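Local atomic coordinates of phosphotriesterase homology protein (PDB entry 1BF6), a protein that hydrolyses phosphorylated glyceryl acetates, and also acts on aromatic acetates and propionates, using two zinc ions per subunit. Residues V237-R245 with Y255-I265; F2-A10 with L282-Q291. All blocks are in the same frame, centred on the assembly; numbering follows the deposited sequence.

The two contacts meet where the last strand of the TIM barrel comes round to the first. Their centres lie about 15 Å apart, and contact 1 is nested inside the chain loop that contact 2 closes. Two probable hydrogen bonds join them: Leu239 O to Ala10 N at 3.1 Å, which pairs the last strand with the first, and Val237 O to Asn285 ND2 at 2.7 Å. Contact 1 carries the zinc ligand Asp242, while in contact 2 the side chain of Ala10, next to the zinc ligand His11, lies about 11 Å from a bound zinc ion. Arg283 of contact 2 belongs instead to the beta-D-glucose site.

Contact 1: residues V237-R245 with Y255-I265; sequences VMLSMDITR and YGYDYLLTTFI. With ZN (zinc ion), chain C; SO4 (sulfate ion), chain F.
Met241 and Ile243 press against Tyr255, Tyr257, Tyr259 and Leu260. The Met241 chain curls at chi2 (-64°) and chi3 (-68°), carrying its methyl group to two rings: CE lies 3.5 Å from CE2 of Tyr255 and equally far from CD1 of Tyr259. The Met241 side chain runs past Tyr255 in the opposite direction and crosses Tyr259 at about a right angle. Further back, SD rests on Leu260 CB and CG touches the carbonyl oxygen of Tyr257. Ile243 divides its two branches between neighbours. CG1 sits over one face of the Tyr257 ring in a CH-pi contact, 3.7 Å from the centroid and displaced toward the rim. From there CD1 reaches CE2 of Tyr255, whereas CG2, anti to the backbone N, lies against the phenolic end of Tyr257. The hydroxyl of Tyr257 is tied to the carbonyl oxygen of His13, a zinc ligand. Tyr255 OH donates to a water at 2.8 Å, and this water in turn donates to Met241 O, a polar bridge beside apolar packing. On the barrel strand itself, Leu239 CD1 meets Ile265 CD1 at 3.9 Å. Asp242 turns away from the tyrosines, and its OD1 binds zinc at 2.4 Å, joined there by His11, His13 and Glu124. Next to it, Thr244 OG1 donates at 2.8 Å to O2 of a sulfate ion, probably from the crystallisation liquor; Arg245 bonds it weakly, and Lys212 and Tyr215 also hold it. The arrangement is that of the last strand of a metallo-dependent hydrolase barrel: the chain leaves strand 237-239 at its C-terminal end, presents an aspartate to the metal centre, and is backed on the other side by the next helix.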
loop_
_atom_site.group_PDB
_atom_site.type_symbol
_atom_site.label_atom_id
_atom_site.label_comp_id
_atom_site.label_asym_id
_atom_site.label_seq_id
_atom_site.Cartn_x
_atom_site.Cartn_y
_atom_site.Cartn_z
ATOM N N VAL A 237 -3.185 -9.976 -8.260
ATOM C CA VAL A 237 -3.728 -8.620 -8.155
ATOM C C VAL A 237 -4.386 -8.318 -6.813
ATOM O O VAL A 237 -5.165 -9.126 -6.292
ATOM C CB VAL A 237 -4.782 -8.356 -9.275
ATOM C CG1 VAL A 237 -5.351 -6.943 -9.160
ATOM C CG2 VAL A 237 -4.171 -8.547 -10.631
ATOM N N MET A 238 -4.024 -7.174 -6.231
ATOM C CA MET A 238 -4.620 -6.717 -4.985
ATOM C C MET A 238 -5.188 -5.303 -5.210
ATOM O O MET A 238 -4.797 -4.616 -6.167
ATOM C CB MET A 238 -3.650 -6.815 -3.813
ATOM C CG MET A 238 -3.307 -8.277 -3.495
ATOM S SD MET A 238 -2.460 -8.547 -1.945
ATOM C CE MET A 238 -0.840 -7.889 -2.341
ATOM N N LEU A 239 -6.118 -4.893 -4.345
ATOM C CA LEU A 239 -6.827 -3.618 -4.505
ATOM C C LEU A 239 -6.857 -2.712 -3.289
ATOM O O LEU A 239 -6.765 -3.177 -2.153
ATOM C CB LEU A 239 -8.295 -3.915 -4.885
ATOM C CG LEU A 239 -8.601 -4.930 -6.000
ATOM C CD1 LEU A 239 -10.111 -5.194 -6.048
ATOM C CD2 LEU A 239 -8.117 -4.441 -7.339
ATOM N N SER A 240 -7.044 -1.410 -3.549
ATOM C CA SER A 240 -7.155 -0.398 -2.499
ATOM C C SER A 240 -7.544 0.992 -3.046
ATOM O O SER A 240 -7.689 1.172 -4.257
ATOM C CB SER A 240 -5.865 -0.309 -1.667
ATOM O OG SER A 240 -6.142 -0.556 -0.293
ATOM N N MET A 241 -7.704 1.950 -2.133
ATOM C CA MET A 241 -8.085 3.336 -2.452
ATOM C C MET A 241 -6.929 4.337 -2.266
ATOM O O MET A 241 -6.928 5.433 -2.848
ATOM C CB MET A 241 -9.223 3.779 -1.517
ATOM C CG MET A 241 -10.462 2.884 -1.507
ATOM S SD MET A 241 -11.257 2.889 -3.080
ATOM C CE MET A 241 -11.844 4.578 -3.123
ATOM N N ASP A 242 -5.962 3.966 -1.425
ATOM C CA ASP A 242 -4.832 4.837 -1.088
ATOM C C ASP A 242 -5.339 6.205 -0.585
ATOM O O ASP A 242 -4.955 7.252 -1.135
ATOM C CB ASP A 242 -3.888 5.031 -2.281
ATOM C CG ASP A 242 -2.613 5.775 -1.905
ATOM O OD1 ASP A 242 -2.287 5.839 -0.698
ATOM O OD2 ASP A 242 -1.963 6.308 -2.811
ATOM N N ILE A 243 -6.240 6.180 0.405
ATOM C CA ILE A 243 -6.780 7.410 1.006
ATOM C C ILE A 243 -5.594 8.143 1.660
ATOM O O ILE A 243 -4.803 7.527 2.390
ATOM C CB ILE A 243 -7.865 7.107 2.074
ATOM C CG1 ILE A 243 -9.096 6.459 1.423
ATOM C CG2 ILE A 243 -8.248 8.367 2.828
ATOM C CD1 ILE A 243 -9.725 7.284 0.319
ATOM N N THR A 244 -5.481 9.442 1.386
ATOM C CA THR A 244 -4.376 10.256 1.897
ATOM C C THR A 244 -4.777 11.647 2.411
ATOM O O THR A 244 -3.988 12.298 3.092
ATOM C CB THR A 244 -3.314 10.497 0.788
ATOM O OG1 THR A 244 -3.924 11.165 -0.324
ATOM C CG2 THR A 244 -2.697 9.187 0.291
ATOM N N ARG A 245 -5.994 12.093 2.097
ATOM C CA ARG A 245 -6.455 13.429 2.490
ATOM C C ARG A 245 -7.747 13.473 3.278
ATOM O O ARG A 245 -8.586 12.585 3.165
ATOM C CB ARG A 245 -6.652 14.277 1.238
ATOM C CG ARG A 245 -5.392 14.499 0.435
ATOM C CD ARG A 245 -5.735 15.126 -0.888
ATOM N NE ARG A 245 -4.548 15.580 -1.602
ATOM C CZ ARG A 245 -4.317 16.850 -1.921
ATOM N NH1 ARG A 245 -5.192 17.794 -1.577
ATOM N NH2 ARG A 245 -3.239 17.171 -2.630
ATOM N N TYR A 255 -15.397 10.457 -0.674
ATOM C CA TYR A 255 -15.925 9.141 -1.010
ATOM C C TYR A 255 -15.683 8.038 0.020
ATOM O O TYR A 255 -16.402 7.038 0.029
ATOM C CB TYR A 255 -15.414 8.716 -2.390
ATOM C CG TYR A 255 -13.922 8.900 -2.580
ATOM C CD1 TYR A 255 -13.393 10.128 -3.004
ATOM C CD2 TYR A 255 -13.034 7.849 -2.340
ATOM C CE1 TYR A 255 -12.010 10.303 -3.185
ATOM C CE2 TYR A 255 -11.649 8.019 -2.517
ATOM C CZ TYR A 255 -11.148 9.243 -2.934
ATOM O OH TYR A 255 -9.787 9.412 -3.077
ATOM N N GLY A 256 -14.677 8.223 0.877
ATOM C CA GLY A 256 -14.363 7.237 1.905
ATOM C C GLY A 256 -13.696 5.943 1.438
ATOM O O GLY A 256 -13.651 5.629 0.230
ATOM N N TYR A 257 -13.174 5.190 2.408
ATOM C CA TYR A 257 -12.508 3.912 2.137
ATOM C C TYR A 257 -13.464 2.876 1.555
ATOM O O TYR A 257 -13.104 2.150 0.624
ATOM C CB TYR A 257 -11.902 3.327 3.415
ATOM C CG TYR A 257 -10.876 4.202 4.090
ATOM C CD1 TYR A 257 -11.269 5.230 4.937
ATOM C CD2 TYR A 257 -9.506 3.989 3.893
ATOM C CE1 TYR A 257 -10.345 6.026 5.569
ATOM C CE2 TYR A 257 -8.558 4.783 4.528
ATOM C CZ TYR A 257 -8.989 5.801 5.366
ATOM O OH TYR A 257 -8.082 6.605 6.003
ATOM N N ASP A 258 -14.685 2.820 2.088
ATOM C CA ASP A 258 -15.670 1.845 1.611
ATOM C C ASP A 258 -16.227 2.087 0.214
ATOM O O ASP A 258 -17.102 1.355 -0.231
ATOM C CB ASP A 258 -16.794 1.631 2.633
ATOM C CG ASP A 258 -17.738 2.833 2.767
ATOM O OD1 ASP A 258 -17.484 3.920 2.200
ATOM O OD2 ASP A 258 -18.749 2.669 3.475
ATOM N N TYR A 259 -15.737 3.124 -0.466
ATOM C CA TYR A 259 -16.148 3.412 -1.838
ATOM C C TYR A 259 -15.800 2.183 -2.679
ATOM O O TYR A 259 -16.472 1.873 -3.658
ATOM C CB TYR A 259 -15.385 4.629 -2.373
ATOM C CG TYR A 259 -15.628 4.950 -3.819
ATOM C CD1 TYR A 259 -14.847 4.384 -4.832
ATOM C CD2 TYR A 259 -16.612 5.865 -4.183
ATOM C CE1 TYR A 259 -15.043 4.732 -6.173
ATOM C CE2 TYR A 259 -16.810 6.220 -5.511
ATOM C CZ TYR A 259 -16.027 5.653 -6.495
ATOM O OH TYR A 259 -16.239 6.018 -7.799
ATOM N N LEU A 260 -14.732 1.492 -2.285
ATOM C CA LEU A 260 -14.292 0.295 -2.991
ATOM C C LEU A 260 -15.418 -0.734 -3.039
ATOM O O LEU A 260 -15.656 -1.352 -4.074
ATOM C CB LEU A 260 -13.079 -0.320 -2.270
ATOM C CG LEU A 260 -12.488 -1.606 -2.853
ATOM C CD1 LEU A 260 -11.898 -1.344 -4.220
ATOM C CD2 LEU A 260 -11.415 -2.154 -1.911
ATOM N N LEU A 261 -16.130 -0.874 -1.925
ATOM C CA LEU A 261 -17.203 -1.862 -1.819
ATOM C C LEU A 261 -18.606 -1.358 -2.169
ATOM O O LEU A 261 -19.435 -2.117 -2.681
ATOM C CB LEU A 261 -17.172 -2.490 -0.419
ATOM C CG LEU A 261 -15.845 -3.226 -0.140
ATOM C CD1 LEU A 261 -15.675 -3.546 1.321
ATOM C CD2 LEU A 261 -15.752 -4.484 -0.996
ATOM N N THR A 262 -18.865 -0.079 -1.908
ATOM C CA THR A 262 -20.180 0.499 -2.193
ATOM C C THR A 262 -20.313 0.910 -3.651
ATOM O O THR A 262 -21.420 0.909 -4.200
ATOM C CB THR A 262 -20.470 1.744 -1.321
ATOM O OG1 THR A 262 -19.550 2.791 -1.659
ATOM C CG2 THR A 262 -20.359 1.413 0.160
ATOM N N THR A 263 -19.184 1.188 -4.304
ATOM C CA THR A 263 -19.212 1.641 -5.685
ATOM C C THR A 263 -18.347 0.917 -6.712
ATOM O O THR A 263 -18.861 0.474 -7.733
ATOM C CB THR A 263 -18.893 3.167 -5.750
ATOM O OG1 THR A 263 -19.749 3.874 -4.847
ATOM C CG2 THR A 263 -19.054 3.706 -7.147
ATOM N N PHE A 264 -17.040 0.797 -6.463
ATOM C CA PHE A 264 -16.158 0.170 -7.441
ATOM C C PHE A 264 -16.413 -1.317 -7.700
ATOM O O PHE A 264 -16.547 -1.718 -8.852
ATOM C CB PHE A 264 -14.684 0.387 -7.079
ATOM C CG PHE A 264 -13.734 -0.038 -8.172
ATOM C CD1 PHE A 264 -13.518 0.773 -9.278
ATOM C CD2 PHE A 264 -13.070 -1.269 -8.105
ATOM C CE1 PHE A 264 -12.659 0.374 -10.307
ATOM C CE2 PHE A 264 -12.213 -1.667 -9.129
ATOM C CZ PHE A 264 -12.010 -0.847 -10.227
ATOM N N ILE A 265 -16.441 -2.127 -6.642
ATOM C CA ILE A 265 -16.685 -3.567 -6.801
ATOM C C ILE A 265 -18.062 -3.823 -7.449
ATOM O O ILE A 265 -18.188 -4.710 -8.293
ATOM C CB ILE A 265 -16.468 -4.348 -5.472
ATOM C CG1 ILE A 265 -14.977 -4.299 -5.087
ATOM C CG2 ILE A 265 -16.929 -5.811 -5.610
ATOM C CD1 ILE A 265 -14.037 -4.839 -6.169
HETATM ZN ZN ZN C . 0.056 5.667 -0.134
HETATM S S SO4 F . -3.076 12.446 -3.723
HETATM O O1 SO4 F . -3.130 13.820 -4.214
HETATM O O2 SO4 F . -2.512 12.446 -2.307
HETATM O O3 SO4 F . -4.474 11.772 -3.656
HETATM O O4 SO4 F . -2.227 11.605 -4.674
HETATM O O HOH W 1 -8.783 6.919 -3.825
#

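Contact 2: residues F2-A10 with L282-Q291; sequences FDPTGYTLA and LRENPSQFFQ
Tyr7 CG stands anti to its carbonyl carbon and Leu282 turns the same way (chi1 -69°); with an extended chi2 (180°), the leucine CD1 then lies over the centre of the tyrosine ring, 4.0 Å from the centroid. Leu282 CB touches Tyr7 CD1, at 3.4 Å. Arg283 lies at the ring edge through its CB, its guanidinium nearly parallel to the ring; NE makes a weak bond to Thr5 O. A single backbone hydrogen bond joins the two segments, Thr8 N to Leu282 O at 2.8 Å. Thr8 CB packs tightly on Pro286 CB, at 3.3 Å. Phe2 packs against Ser287, Phe290 and Gln291: Gln291 CG covers one face of its ring, Ser287 OG comes to its edge, and Phe290 CB meets Phe2 CE2 at 3.8 Å. Tyr7 OH bonds to Asp279 and Thr8 OG1 to Asn49; Asp279 and Arg283 bind beta-D-glucose. The contact packs the C-terminal helix on the N-terminal strand of the TIM barrel: the axis of helix segment 282-289 runs at 72° to strand 7-9, 6.5 Å away at closest. Strand 47-52 pairs with strand 7-12, Pro286 and Phe290 reach Met238 of strand 237-239, and Leu282 touches Leu260 of helix 259-270.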
loop_
_atom_site.group_PDB
_atom_site.type_symbol
_atom_site.label_atom_id
_atom_site.label_comp_id
_atom_site.label_asym_id
_atom_site.label_seq_id
_atom_site.Cartn_x
_atom_site.Cartn_y
_atom_site.Cartn_z
ATOM N N PHE A 2 -4.046 -10.644 12.122
ATOM C CA PHE A 2 -4.556 -10.684 10.747
ATOM C C PHE A 2 -5.694 -11.706 10.648
ATOM O O PHE A 2 -5.554 -12.845 11.087
ATOM C CB PHE A 2 -3.432 -11.034 9.767
ATOM C CG PHE A 2 -3.810 -10.880 8.313
ATOM C CD1 PHE A 2 -4.533 -11.878 7.652
ATOM C CD2 PHE A 2 -3.439 -9.747 7.599
ATOM C CE1 PHE A 2 -4.879 -11.752 6.312
ATOM C CE2 PHE A 2 -3.783 -9.612 6.249
ATOM C CZ PHE A 2 -4.501 -10.611 5.607
ATOM N N ASP A 3 -6.821 -11.275 10.090
ATOM C CA ASP A 3 -8.006 -12.121 9.935
ATOM C C ASP A 3 -8.126 -12.503 8.463
ATOM O O ASP A 3 -8.570 -11.699 7.645
ATOM C CB ASP A 3 -9.241 -11.332 10.388
ATOM C CG ASP A 3 -10.512 -12.170 10.419
ATOM O OD1 ASP A 3 -10.560 -13.261 9.806
ATOM O OD2 ASP A 3 -11.482 -11.715 11.063
ATOM N N PRO A 4 -7.750 -13.748 8.108
ATOM C CA PRO A 4 -7.814 -14.222 6.720
ATOM C C PRO A 4 -9.230 -14.514 6.205
ATOM O O PRO A 4 -9.416 -14.743 5.006
ATOM C CB PRO A 4 -6.952 -15.484 6.752
ATOM C CG PRO A 4 -7.256 -16.047 8.096
ATOM C CD PRO A 4 -7.294 -14.824 9.011
ATOM N N THR A 5 -10.214 -14.467 7.103
ATOM C CA THR A 5 -11.605 -14.718 6.726
ATOM C C THR A 5 -12.280 -13.467 6.155
ATOM O O THR A 5 -13.344 -13.558 5.536
ATOM C CB THR A 5 -12.447 -15.250 7.910
ATOM O OG1 THR A 5 -12.698 -14.196 8.845
ATOM C CG2 THR A 5 -11.723 -16.395 8.617
ATOM N N GLY A 6 -11.662 -12.303 6.347
ATOM C CA GLY A 6 -12.245 -11.071 5.832
ATOM C C GLY A 6 -11.436 -10.412 4.730
ATOM O O GLY A 6 -10.348 -10.877 4.391
ATOM N N TYR A 7 -11.961 -9.319 4.179
ATOM C CA TYR A 7 -11.293 -8.577 3.116
ATOM C C TYR A 7 -10.128 -7.737 3.644
ATOM O O TYR A 7 -10.097 -7.355 4.821
ATOM C CB TYR A 7 -12.280 -7.644 2.415
ATOM C CG TYR A 7 -13.378 -8.339 1.632
ATOM C CD1 TYR A 7 -13.128 -9.525 0.932
ATOM C CD2 TYR A 7 -14.643 -7.767 1.526
ATOM C CE1 TYR A 7 -14.107 -10.112 0.142
ATOM C CE2 TYR A 7 -15.628 -8.345 0.744
ATOM C CZ TYR A 7 -15.356 -9.513 0.053
ATOM O OH TYR A 7 -16.328 -10.087 -0.724
ATOM N N THR A 8 -9.203 -7.416 2.745
ATOM C CA THR A 8 -8.030 -6.619 3.084
ATOM C C THR A 8 -7.818 -5.505 2.056
ATOM O O THR A 8 -7.827 -5.758 0.843
ATOM C CB THR A 8 -6.737 -7.512 3.113
ATOM O OG1 THR A 8 -6.849 -8.508 4.132
ATOM C CG2 THR A 8 -5.490 -6.656 3.364
ATOM N N LEU A 9 -7.678 -4.267 2.541
ATOM C CA LEU A 9 -7.386 -3.115 1.676
ATOM C C LEU A 9 -5.850 -3.095 1.721
ATOM O O LEU A 9 -5.261 -2.835 2.762
ATOM C CB LEU A 9 -7.981 -1.827 2.254
ATOM C CG LEU A 9 -9.380 -1.445 1.737
ATOM C CD1 LEU A 9 -10.361 -2.591 1.887
ATOM C CD2 LEU A 9 -9.877 -0.197 2.453
ATOM N N ALA A 10 -5.237 -3.406 0.586
ATOM C CA ALA A 10 -3.782 -3.548 0.465
ATOM C C ALA A 10 -2.891 -2.312 0.569
ATOM O O ALA A 10 -1.674 -2.450 0.708
ATOM C CB ALA A 10 -3.459 -4.299 -0.829
ATOM N N LEU A 282 -9.574 -9.565 -3.023
ATOM C CA LEU A 282 -9.788 -8.985 -1.697
ATOM C C LEU A 282 -9.519 -9.837 -0.462
ATOM O O LEU A 282 -9.243 -9.296 0.607
ATOM C CB LEU A 282 -11.202 -8.393 -1.589
ATOM C CG LEU A 282 -11.527 -7.147 -2.418
ATOM C CD1 LEU A 282 -12.989 -6.738 -2.154
ATOM C CD2 LEU A 282 -10.577 -6.003 -2.041
ATOM N N ARG A 283 -9.636 -11.159 -0.584
ATOM C CA ARG A 283 -9.418 -12.025 0.567
ATOM C C ARG A 283 -8.285 -13.031 0.393
ATOM O O ARG A 283 -7.378 -13.085 1.223
ATOM C CB ARG A 283 -10.714 -12.765 0.949
ATOM C CG ARG A 283 -10.586 -13.692 2.168
ATOM C CD ARG A 283 -11.688 -14.755 2.199
ATOM N NE ARG A 283 -13.008 -14.133 2.263
ATOM C CZ ARG A 283 -14.052 -14.444 1.491
ATOM N NH1 ARG A 283 -13.970 -15.403 0.570
ATOM N NH2 ARG A 283 -15.174 -13.740 1.605
ATOM N N GLU A 284 -8.333 -13.822 -0.678
ATOM C CA GLU A 284 -7.322 -14.853 -0.896
ATOM C C GLU A 284 -5.908 -14.307 -1.026
ATOM O O GLU A 284 -5.027 -14.650 -0.231
ATOM C CB GLU A 284 -7.665 -15.705 -2.112
ATOM C CG GLU A 284 -8.974 -16.467 -1.973
ATOM C CD GLU A 284 -9.138 -17.562 -3.023
ATOM O OE1 GLU A 284 -8.124 -17.968 -3.647
ATOM O OE2 GLU A 284 -10.285 -18.027 -3.215
ATOM N N ASN A 285 -5.709 -13.436 -2.004
ATOM C CA ASN A 285 -4.396 -12.840 -2.245
ATOM C C ASN A 285 -3.741 -12.214 -1.009
ATOM O O ASN A 285 -2.608 -12.551 -0.683
ATOM C CB ASN A 285 -4.443 -11.840 -3.416
ATOM C CG ASN A 285 -4.629 -12.519 -4.758
ATOM O OD1 ASN A 285 -4.638 -13.746 -4.856
ATOM N ND2 ASN A 285 -4.778 -11.722 -5.803
ATOM N N PRO A 286 -4.443 -11.315 -0.295
ATOM C CA PRO A 286 -3.859 -10.689 0.900
ATOM C C PRO A 286 -3.490 -11.703 1.986
ATOM O O PRO A 286 -2.443 -11.583 2.634
ATOM C CB PRO A 286 -4.976 -9.770 1.383
ATOM C CG PRO A 286 -5.670 -9.386 0.130
ATOM C CD PRO A 286 -5.743 -10.695 -0.621
ATOM N N SER A 287 -4.376 -12.674 2.211
ATOM C CA SER A 287 -4.135 -13.711 3.211
ATOM C C SER A 287 -2.856 -14.488 2.888
ATOM O O SER A 287 -2.109 -14.841 3.790
ATOM C CB SER A 287 -5.323 -14.672 3.281
ATOM O OG SER A 287 -6.493 -13.995 3.718
ATOM N N GLN A 288 -2.601 -14.721 1.604
ATOM C CA GLN A 288 -1.412 -15.450 1.167
ATOM C C GLN A 288 -0.163 -14.569 1.181
ATOM O O GLN A 288 0.931 -15.040 1.510
ATOM C CB GLN A 288 -1.607 -15.997 -0.256
ATOM C CG GLN A 288 -2.829 -16.904 -0.433
ATOM C CD GLN A 288 -3.110 -17.278 -1.893
ATOM O OE1 GLN A 288 -2.625 -16.630 -2.831
ATOM N NE2 GLN A 288 -3.917 -18.322 -2.086
ATOM N N PHE A 289 -0.334 -13.280 0.881
ATOM C CA PHE A 289 0.795 -12.355 0.790
ATOM C C PHE A 289 1.266 -11.680 2.070
ATOM O O PHE A 289 2.468 -11.680 2.368
ATOM C CB PHE A 289 0.504 -11.293 -0.285
ATOM C CG PHE A 289 1.658 -10.366 -0.564
ATOM C CD1 PHE A 289 1.838 -9.199 0.190
ATOM C CD2 PHE A 289 2.561 -10.658 -1.578
ATOM C CE1 PHE A 289 2.911 -8.338 -0.068
ATOM C CE2 PHE A 289 3.643 -9.801 -1.849
ATOM C CZ PHE A 289 3.813 -8.639 -1.089
ATOM N N PHE A 290 0.330 -11.104 2.817
ATOM C CA PHE A 290 0.638 -10.363 4.038
ATOM C C PHE A 290 0.958 -11.154 5.284
ATOM O O PHE A 290 1.452 -10.593 6.266
ATOM C CB PHE A 290 -0.464 -9.332 4.329
ATOM C CG PHE A 290 -0.586 -8.287 3.267
ATOM C CD1 PHE A 290 0.443 -7.363 3.062
ATOM C CD2 PHE A 290 -1.678 -8.272 2.410
ATOM C CE1 PHE A 290 0.384 -6.442 2.006
ATOM C CE2 PHE A 290 -1.748 -7.354 1.350
ATOM C CZ PHE A 290 -0.716 -6.439 1.145
ATOM N N GLN A 291 0.695 -12.456 5.249
ATOM C CA GLN A 291 0.969 -13.295 6.402
ATOM C C GLN A 291 2.359 -13.930 6.357
ATOM O O GLN A 291 2.903 -14.173 7.453
ATOM C CB GLN A 291 -0.131 -14.345 6.553
ATOM C CG GLN A 291 -1.498 -13.706 6.764
ATOM C CD GLN A 291 -2.528 -14.684 7.261
ATOM O OE1 GLN A 291 -3.144 -15.407 6.475
ATOM N NE2 GLN A 291 -2.719 -14.722 8.577
ATOM O OXT GLN A 291 2.905 -14.125 5.241
HETATM O O HOH W 2 -7.696 -11.074 3.841
#